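Local coordinates for flagellar hook associated protein type 3 FlgL (Legionella pneumophila subsp. pneumophila, PDB 5YTI), which probably acts as a structural protein of the bacterial flagellum, forming part of the junction between the hook and the filament, at residues R192-E197 and N324-A329; V238-S241 and N247-P250; I304-K309 and A318-E323. All blocks are in the same frame, centred on the assembly; numbering follows the deposited sequence.

How the contacts relate
The long helix 316-374 is common to contacts 1 and 3, whose centres lie about 11 Å apart and which touch where N324 comes up to N306 and I195 reaches T322. Contact 1 sets strand 193-197 on that helix, and contact 3 sets the end of helix 296-307 against its first turns. Contact 2 belongs to the same five-stranded antiparallel sheet as contact 1 but to its far margin, about 20 Å away between centres; about 27 Å separates the centres of contacts 2 and 3. Along the chain, 192-197 and 324-329 bracket the other two, with contact 2 closing before contact 3 opens. The beta part is thus tied back to the helical part.

Contact 1 of 3, residues R192-E197 and N324-A329; sequences RFAIRE and NNQLLA
The side-chain amide of Q326 presents one face to I195: the backbone N, CB, CG1 and CD1 of that residue all lie on the same side of the amide plane. At the oxygen end of the group sits A194, its CB 3.4 Å from Q326 OE1. The aromatic ring of F193 takes no part in this layer; its CB points away from the helix, and the ring rests on V213 and I288. The polar link is I195 N to Q326 OE1 at 2.9 Å. Seen from the donor it is nearly straight, with 165° at the hydrogen, yet the nitrogen stands above the carbonyl plane, 64° out of it, and so misses the lone-pair directions. I195 CB packs 3.7 Å from Q326 NE2, the two side chains lying roughly perpendicular. A bend at chi2 turns the amide of Q326 across the strand.

Strand 193-197 is outermost in the five-stranded antiparallel sheet, and its neighbours explain the bond. The backbones of A194 and R196 pair with S289 and S287 of strand 285-290, whereas the N-H of I195 points off the other edge, where the helix supplies an acceptor from a side chain. Strand and helix segments run 8.8 Å apart at closest approach, with 149° between their directions. Beyond the isoleucine lie V208, I288 and T322. At the ends of the contact the second subunit comes in: N190 O of that subunit accepts a hydrogen bond from R192 NH2, and its E216 packs on L328 and A329.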
loop_
_atom_site.group_PDB
_atom_site.type_symbol
_atom_site.label_atom_id
_atom_site.label_comp_id
_atom_site.label_asym_id
_atom_site.label_seq_id
_atom_site.Cartn_x
_atom_site.Cartn_y
_atom_site.Cartn_z
ATOM N N ARG A 192 -6.855 4.605 -0.063
ATOM C CA ARG A 192 -7.833 3.802 0.657
ATOM C C ARG A 192 -8.997 3.383 -0.245
ATOM O O ARG A 192 -9.445 2.218 -0.187
ATOM C CB ARG A 192 -8.344 4.585 1.872
ATOM C CG ARG A 192 -7.261 4.867 2.898
ATOM C CD ARG A 192 -6.750 3.581 3.551
ATOM N NE ARG A 192 -7.788 2.922 4.347
ATOM C CZ ARG A 192 -8.200 3.355 5.533
ATOM N NH1 ARG A 192 -9.141 2.694 6.184
ATOM N NH2 ARG A 192 -7.665 4.444 6.071
ATOM N N PHE A 193 -9.487 4.324 -1.071
ATOM C CA PHE A 193 -10.481 3.980 -2.118
ATOM C C PHE A 193 -10.261 4.610 -3.505
ATOM O O PHE A 193 -9.734 5.732 -3.659
ATOM C CB PHE A 193 -11.923 4.224 -1.647
ATOM C CG PHE A 193 -12.174 5.615 -1.155
ATOM C CD1 PHE A 193 -11.970 5.946 0.185
ATOM C CD2 PHE A 193 -12.602 6.599 -2.019
ATOM C CE1 PHE A 193 -12.186 7.243 0.647
ATOM C CE2 PHE A 193 -12.812 7.892 -1.561
ATOM C CZ PHE A 193 -12.615 8.212 -0.226
ATOM N N ALA A 194 -10.691 3.855 -4.515
ATOM C CA ALA A 194 -10.500 4.241 -5.901
ATOM C C ALA A 194 -11.832 4.417 -6.605
ATOM O O ALA A 194 -12.823 3.820 -6.203
ATOM C CB ALA A 194 -9.652 3.211 -6.613
ATOM N N ILE A 195 -11.838 5.244 -7.652
ATOM C CA ILE A 195 -13.054 5.610 -8.376
ATOM C C ILE A 195 -12.880 5.589 -9.898
ATOM O O ILE A 195 -12.101 6.365 -10.466
ATOM C CB ILE A 195 -13.496 7.000 -7.984
ATOM C CG1 ILE A 195 -13.676 7.062 -6.481
ATOM C CG2 ILE A 195 -14.778 7.354 -8.701
ATOM C CD1 ILE A 195 -13.858 8.470 -5.978
ATOM N N ARG A 196 -13.641 4.710 -10.538
ATOM C CA ARG A 196 -13.575 4.453 -11.962
ATOM C C ARG A 196 -14.991 4.712 -12.488
ATOM O O ARG A 196 -15.912 4.837 -11.697
ATOM C CB ARG A 196 -13.146 2.971 -12.197
ATOM C CG ARG A 196 -11.972 2.453 -11.355
ATOM N N GLU A 197 -15.196 4.769 -13.803
ATOM C CA GLU A 197 -16.574 4.672 -14.354
ATOM C C GLU A 197 -17.049 3.222 -14.273
ATOM O O GLU A 197 -16.220 2.337 -14.068
ATOM C CB GLU A 197 -16.630 5.110 -15.811
ATOM C CG GLU A 197 -15.983 6.447 -16.096
ATOM C CD GLU A 197 -16.879 7.347 -16.913
ATOM O OE1 GLU A 197 -16.779 8.582 -16.735
ATOM O OE2 GLU A 197 -17.694 6.831 -17.712
ATOM N N ASN A 324 -8.156 11.494 -14.062
ATOM C CA ASN A 324 -6.993 12.365 -13.815
ATOM C C ASN A 324 -6.749 12.488 -12.320
ATOM O O ASN A 324 -5.630 12.252 -11.873
ATOM C CB ASN A 324 -7.181 13.783 -14.354
ATOM C CG ASN A 324 -6.879 13.924 -15.832
ATOM O OD1 ASN A 324 -6.102 13.159 -16.436
ATOM N ND2 ASN A 324 -7.479 14.951 -16.425
ATOM N N ASN A 325 -7.785 12.874 -11.560
ATOM C CA ASN A 325 -7.702 13.017 -10.102
ATOM C C ASN A 325 -7.140 11.790 -9.418
ATOM O O ASN A 325 -6.414 11.896 -8.400
ATOM C CB ASN A 325 -9.077 13.235 -9.505
ATOM C CG ASN A 325 -9.529 14.647 -9.623
ATOM O OD1 ASN A 325 -9.595 15.154 -10.731
ATOM N ND2 ASN A 325 -9.818 15.310 -8.480
ATOM N N GLN A 326 -7.508 10.627 -9.949
ATOM C CA GLN A 326 -7.040 9.367 -9.369
ATOM C C GLN A 326 -5.565 9.217 -9.646
ATOM O O GLN A 326 -4.787 8.912 -8.755
ATOM C CB GLN A 326 -7.828 8.150 -9.906
ATOM C CG GLN A 326 -9.283 8.137 -9.458
ATOM C CD GLN A 326 -9.481 7.406 -8.164
ATOM O OE1 GLN A 326 -9.118 6.241 -8.075
ATOM N NE2 GLN A 326 -10.083 8.062 -7.158
ATOM N N LEU A 327 -5.182 9.459 -10.893
ATOM C CA LEU A 327 -3.814 9.244 -11.313
ATOM C C LEU A 327 -2.884 10.232 -10.628
ATOM O O LEU A 327 -1.719 9.955 -10.451
ATOM C CB LEU A 327 -3.687 9.312 -12.832
ATOM C CG LEU A 327 -4.268 8.126 -13.606
ATOM C CD1 LEU A 327 -4.238 8.423 -15.094
ATOM C CD2 LEU A 327 -3.481 6.851 -13.326
ATOM N N LEU A 328 -3.394 11.376 -10.209
ATOM C CA LEU A 328 -2.554 12.276 -9.485
ATOM C C LEU A 328 -2.294 11.665 -8.131
ATOM O O LEU A 328 -1.188 11.679 -7.640
ATOM C CB LEU A 328 -3.254 13.590 -9.318
ATOM C CG LEU A 328 -2.441 14.643 -8.609
ATOM C CD1 LEU A 328 -1.192 14.967 -9.425
ATOM C CD2 LEU A 328 -3.337 15.860 -8.440
ATOM N N ALA A 329 -3.315 11.099 -7.520
ATOM C CA ALA A 329 -3.115 10.529 -6.187
ATOM C C ALA A 329 -2.114 9.394 -6.227
ATOM O O ALA A 329 -1.363 9.190 -5.284
ATOM C CB ALA A 329 -4.430 10.044 -5.593
#

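Contact 2 of 3, residues V238-S241 and N247-P250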
loop_
_atom_site.group_PDB
_atom_site.type_symbol
_atom_site.label_atom_id
_atom_site.label_comp_id
_atom_site.label_asym_id
_atom_site.label_seq_id
_atom_site.Cartn_x
_atom_site.Cartn_y
_atom_site.Cartn_z
ATOM N N VAL A 238 -28.765 11.809 -5.862
ATOM C CA VAL A 238 -27.539 11.002 -5.753
ATOM C C VAL A 238 -27.763 9.803 -4.860
ATOM O O VAL A 238 -28.176 9.947 -3.684
ATOM C CB VAL A 238 -26.373 11.827 -5.151
ATOM C CG1 VAL A 238 -25.154 10.967 -4.836
ATOM C CG2 VAL A 238 -25.983 12.927 -6.100
HETATM N N MSE A 239 -27.476 8.623 -5.406
HETATM C CA MSE A 239 -27.700 7.396 -4.653
HETATM C C MSE A 239 -26.449 6.605 -4.559
HETATM O O MSE A 239 -25.617 6.621 -5.456
HETATM C CB MSE A 239 -28.826 6.621 -5.302
HETATM C CG MSE A 239 -30.090 7.366 -4.910
HETATM SE SE MSE A 239 -31.684 6.553 -5.699
HETATM C CE MSE A 239 -31.304 6.915 -7.607
ATOM N N VAL A 240 -26.303 5.922 -3.438
ATOM C CA VAL A 240 -25.171 5.037 -3.237
ATOM C C VAL A 240 -25.607 3.776 -2.530
ATOM O O VAL A 240 -26.345 3.808 -1.531
ATOM C CB VAL A 240 -24.052 5.725 -2.412
ATOM C CG1 VAL A 240 -22.980 4.733 -1.986
ATOM C CG2 VAL A 240 -23.414 6.844 -3.214
ATOM N N SER A 241 -25.138 2.663 -3.054
ATOM C CA SER A 241 -25.383 1.395 -2.417
ATOM C C SER A 241 -24.152 0.566 -2.675
ATOM O O SER A 241 -23.225 1.032 -3.315
ATOM C CB SER A 241 -26.606 0.736 -3.022
ATOM O OG SER A 241 -26.280 0.371 -4.351
ATOM N N ASN A 247 -28.261 -0.580 0.511
ATOM C CA ASN A 247 -28.351 0.876 0.297
ATOM C C ASN A 247 -27.804 1.647 1.483
ATOM O O ASN A 247 -28.146 1.350 2.638
ATOM C CB ASN A 247 -29.793 1.352 0.145
ATOM C CG ASN A 247 -30.586 0.521 -0.800
ATOM O OD1 ASN A 247 -30.466 0.693 -2.002
ATOM N ND2 ASN A 247 -31.443 -0.353 -0.261
ATOM N N VAL A 248 -26.995 2.663 1.196
ATOM C CA VAL A 248 -26.495 3.513 2.262
ATOM C C VAL A 248 -27.041 4.923 2.103
ATOM O O VAL A 248 -27.491 5.473 3.093
ATOM C CB VAL A 248 -24.950 3.453 2.444
ATOM C CG1 VAL A 248 -24.575 2.454 3.553
ATOM C CG2 VAL A 248 -24.262 3.078 1.146
ATOM N N ILE A 249 -27.044 5.475 0.883
ATOM C CA ILE A 249 -27.696 6.765 0.613
ATOM C C ILE A 249 -28.723 6.582 -0.435
ATOM O O ILE A 249 -28.364 6.511 -1.598
ATOM C CB ILE A 249 -26.758 7.834 -0.031
ATOM C CG1 ILE A 249 -25.590 8.200 0.881
ATOM C CG2 ILE A 249 -27.541 9.103 -0.401
ATOM C CD1 ILE A 249 -25.228 9.659 0.793
ATOM N N PRO A 250 -29.988 6.530 -0.069
ATOM C CA PRO A 250 -30.447 6.560 1.316
ATOM C C PRO A 250 -30.692 5.142 1.768
ATOM O O PRO A 250 -30.698 4.254 0.917
ATOM C CB PRO A 250 -31.771 7.318 1.227
ATOM C CG PRO A 250 -32.267 7.007 -0.146
ATOM C CD PRO A 250 -31.068 6.793 -1.029
#
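V240 and I249 face each other across the two strands on the same side of the sheet, CB to CB 4.2 Å; V240, the buried one of the two, also touches Y224 and M226 of strand 224-230. V248 leans in at the same place: its CG2 lies 3.8 Å from V240 CG1, the two side chains meeting at an oblique angle. With CG1 anti to its backbone N (chi1 170°), V240 has that methyl turned to V248. I249 sends its CG2 the other way along the strand, to V238 O, while P259 touches it from outside the pair.

On the opposite side of the sheet, S241 CB rests against N247 CA at 3.8 Å, and this non-hydrogen-bonded pair lies toward the more exposed part of the hairpin. Farther along, the selenomethionine M239 lays its CG near P250 CD at 4.0 Å, while the selenium swings clear of the second strand. That strand ends at I249, and P250 follows through a cis peptide bond. M239 CA also makes a CA-H...O contact with I249 O, at 3.2 Å.

The backbone explains why two residues oppose one. V240 O is gripped twice, by V248 N and I249 N, both at 3.0 Å and both tilted about 20° from the carbonyl plane; V240 N returns a bond to I249 O at 2.8 Å, this one in plane. V248 adopts a nearly helical psi of -44°, and the register slips by one residue. That is a classic beta bulge, placed in the hairpin of strands 236-242 and 246-249 at the margin of the antiparallel sheet.

Contact 3 of 3, residues I304-K309 and A318-E323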
loop_
_atom_site.group_PDB
_atom_site.type_symbol
_atom_site.label_atom_id
_atom_site.label_comp_id
_atom_site.label_asym_id
_atom_site.label_seq_id
_atom_site.Cartn_x
_atom_site.Cartn_y
_atom_site.Cartn_z
ATOM N N ILE A 304 -0.838 7.381 -19.750
ATOM C CA ILE A 304 -0.732 7.311 -21.224
ATOM C C ILE A 304 -2.087 6.976 -21.911
ATOM O O ILE A 304 -2.529 7.678 -22.830
ATOM C CB ILE A 304 0.306 6.252 -21.672
ATOM C CG1 ILE A 304 1.734 6.647 -21.282
ATOM C CG2 ILE A 304 0.204 5.986 -23.166
ATOM C CD1 ILE A 304 2.740 5.499 -21.409
ATOM N N ASN A 305 -2.749 5.905 -21.491
ATOM C CA ASN A 305 -4.063 5.622 -22.033
ATOM C C ASN A 305 -4.928 6.868 -21.956
ATOM O O ASN A 305 -5.645 7.150 -22.896
ATOM C CB ASN A 305 -4.757 4.491 -21.291
ATOM C CG ASN A 305 -4.076 3.149 -21.486
ATOM O OD1 ASN A 305 -4.522 2.144 -20.942
ATOM N ND2 ASN A 305 -2.990 3.124 -22.253
ATOM N N ASN A 306 -4.845 7.619 -20.858
ATOM C CA ASN A 306 -5.727 8.764 -20.623
ATOM C C ASN A 306 -5.376 9.986 -21.480
ATOM O O ASN A 306 -6.231 10.681 -22.008
ATOM C CB ASN A 306 -5.622 9.166 -19.161
ATOM C CG ASN A 306 -6.939 9.617 -18.592
ATOM O OD1 ASN A 306 -7.897 8.868 -18.611
ATOM N ND2 ASN A 306 -6.987 10.834 -18.061
ATOM N N LEU A 307 -4.096 10.268 -21.605
ATOM C CA LEU A 307 -3.683 11.357 -22.456
ATOM C C LEU A 307 -4.101 11.152 -23.905
ATOM O O LEU A 307 -4.163 12.111 -24.656
ATOM C CB LEU A 307 -2.171 11.513 -22.373
ATOM C CG LEU A 307 -1.787 12.089 -21.033
ATOM C CD1 LEU A 307 -0.282 12.080 -20.875
ATOM C CD2 LEU A 307 -2.375 13.491 -20.957
ATOM N N ASN A 308 -4.352 9.898 -24.282
ATOM C CA ASN A 308 -4.763 9.517 -25.643
ATOM C C ASN A 308 -6.280 9.436 -25.853
ATOM O O ASN A 308 -6.726 9.193 -26.953
ATOM C CB ASN A 308 -4.145 8.158 -26.027
ATOM C CG ASN A 308 -2.669 8.258 -26.366
ATOM O OD1 ASN A 308 -2.204 9.248 -26.957
ATOM N ND2 ASN A 308 -1.918 7.226 -25.998
ATOM N N LYS A 309 -7.081 9.628 -24.818
ATOM C CA LYS A 309 -8.527 9.572 -24.988
ATOM C C LYS A 309 -8.960 10.758 -25.827
ATOM O O LYS A 309 -8.264 11.753 -25.866
ATOM C CB LYS A 309 -9.262 9.651 -23.639
ATOM C CG LYS A 309 -9.017 8.495 -22.687
ATOM C CD LYS A 309 -9.657 7.201 -23.167
ATOM C CE LYS A 309 -8.688 6.026 -23.031
ATOM N NZ LYS A 309 -9.205 4.766 -23.631
ATOM N N ALA A 318 -14.796 15.280 -19.474
ATOM C CA ALA A 318 -15.177 15.035 -18.098
ATOM C C ALA A 318 -14.931 13.584 -17.738
ATOM O O ALA A 318 -14.841 13.234 -16.558
ATOM C CB ALA A 318 -16.630 15.391 -17.884
ATOM N N ALA A 319 -14.838 12.735 -18.758
ATOM C CA ALA A 319 -14.540 11.313 -18.538
ATOM C C ALA A 319 -13.044 11.143 -18.322
ATOM O O ALA A 319 -12.584 10.090 -17.907
ATOM C CB ALA A 319 -15.032 10.444 -19.699
ATOM N N THR A 320 -12.315 12.208 -18.612
ATOM C CA THR A 320 -10.903 12.338 -18.303
ATOM C C THR A 320 -10.645 12.690 -16.851
ATOM O O THR A 320 -9.723 12.125 -16.246
ATOM C CB THR A 320 -10.320 13.490 -19.127
ATOM O OG1 THR A 320 -10.245 13.080 -20.479
ATOM C CG2 THR A 320 -8.949 13.901 -18.667
ATOM N N GLN A 321 -11.434 13.631 -16.305
ATOM C CA GLN A 321 -11.094 14.258 -15.033
ATOM C C GLN A 321 -11.195 13.261 -13.898
ATOM O O GLN A 321 -10.289 13.135 -13.091
ATOM C CB GLN A 321 -11.955 15.496 -14.757
ATOM C CG GLN A 321 -11.344 16.483 -13.748
ATOM C CD GLN A 321 -10.156 17.263 -14.317
ATOM O OE1 GLN A 321 -9.155 16.672 -14.777
ATOM N NE2 GLN A 321 -10.261 18.603 -14.298
ATOM N N THR A 322 -12.273 12.508 -13.847
ATOM C CA THR A 322 -12.418 11.569 -12.754
ATOM C C THR A 322 -11.179 10.702 -12.537
ATOM O O THR A 322 -10.754 10.457 -11.389
ATOM C CB THR A 322 -13.581 10.641 -13.011
ATOM O OG1 THR A 322 -14.780 11.414 -13.157
ATOM C CG2 THR A 322 -13.703 9.664 -11.849
ATOM N N GLU A 323 -10.647 10.230 -13.660
ATOM C CA GLU A 323 -9.462 9.408 -13.707
ATOM C C GLU A 323 -8.190 10.261 -13.558
ATOM O O GLU A 323 -7.235 9.799 -12.977
ATOM C CB GLU A 323 -9.459 8.577 -15.005
ATOM C CG GLU A 323 -8.104 8.021 -15.481
ATOM C CD GLU A 323 -7.771 6.567 -15.077
ATOM O OE1 GLU A 323 -8.406 6.013 -14.143
ATOM O OE2 GLU A 323 -6.826 5.974 -15.700
#
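N306 sends its amide from the last turn of helix 296-307 in between T320 and E323, which lie three residues apart on the start of the next helix. This is a helix-loop-helix connection: the chain leaves the first helix after L307, turns through a short loop and enters the long helix 316-374, so that the two ends pack side by side. The close part is almost entirely N306. Its OD1 lies 3.2 Å from E323 CG and its CG 3.7 Å from that same methylene, the two side chains running antiparallel alongside each other with amide and carboxylate planes 50° apart. No hydrogen bond joins the segments.

E323 carries its CG anti to the backbone N (chi1 160°) and then bends at chi2, so it is the aliphatic stem that meets the asparagine. The carboxylate finds its partner elsewhere, in a salt bridge from OE1 to R302 NH2, one turn earlier on the helix of N306. T320 is buried under R107 and Y311, while on the first helix I304 touches A114 and Q115 of helix 104-125.

The solvent side is much looser. K309 starts toward the long helix but comes no nearer than 4.8 Å, from its CB to T320 OG1, and the lysine chain then turns off; N305 and N308 are likewise exposed. Just past the helix, K309 N bonds to N306 O at 3.1 Å. Back in the buried part, N306 ND2 lies 3.5 Å from T320 O, close but not a hydrogen bond, with the methyl CG2 of T320 beside it.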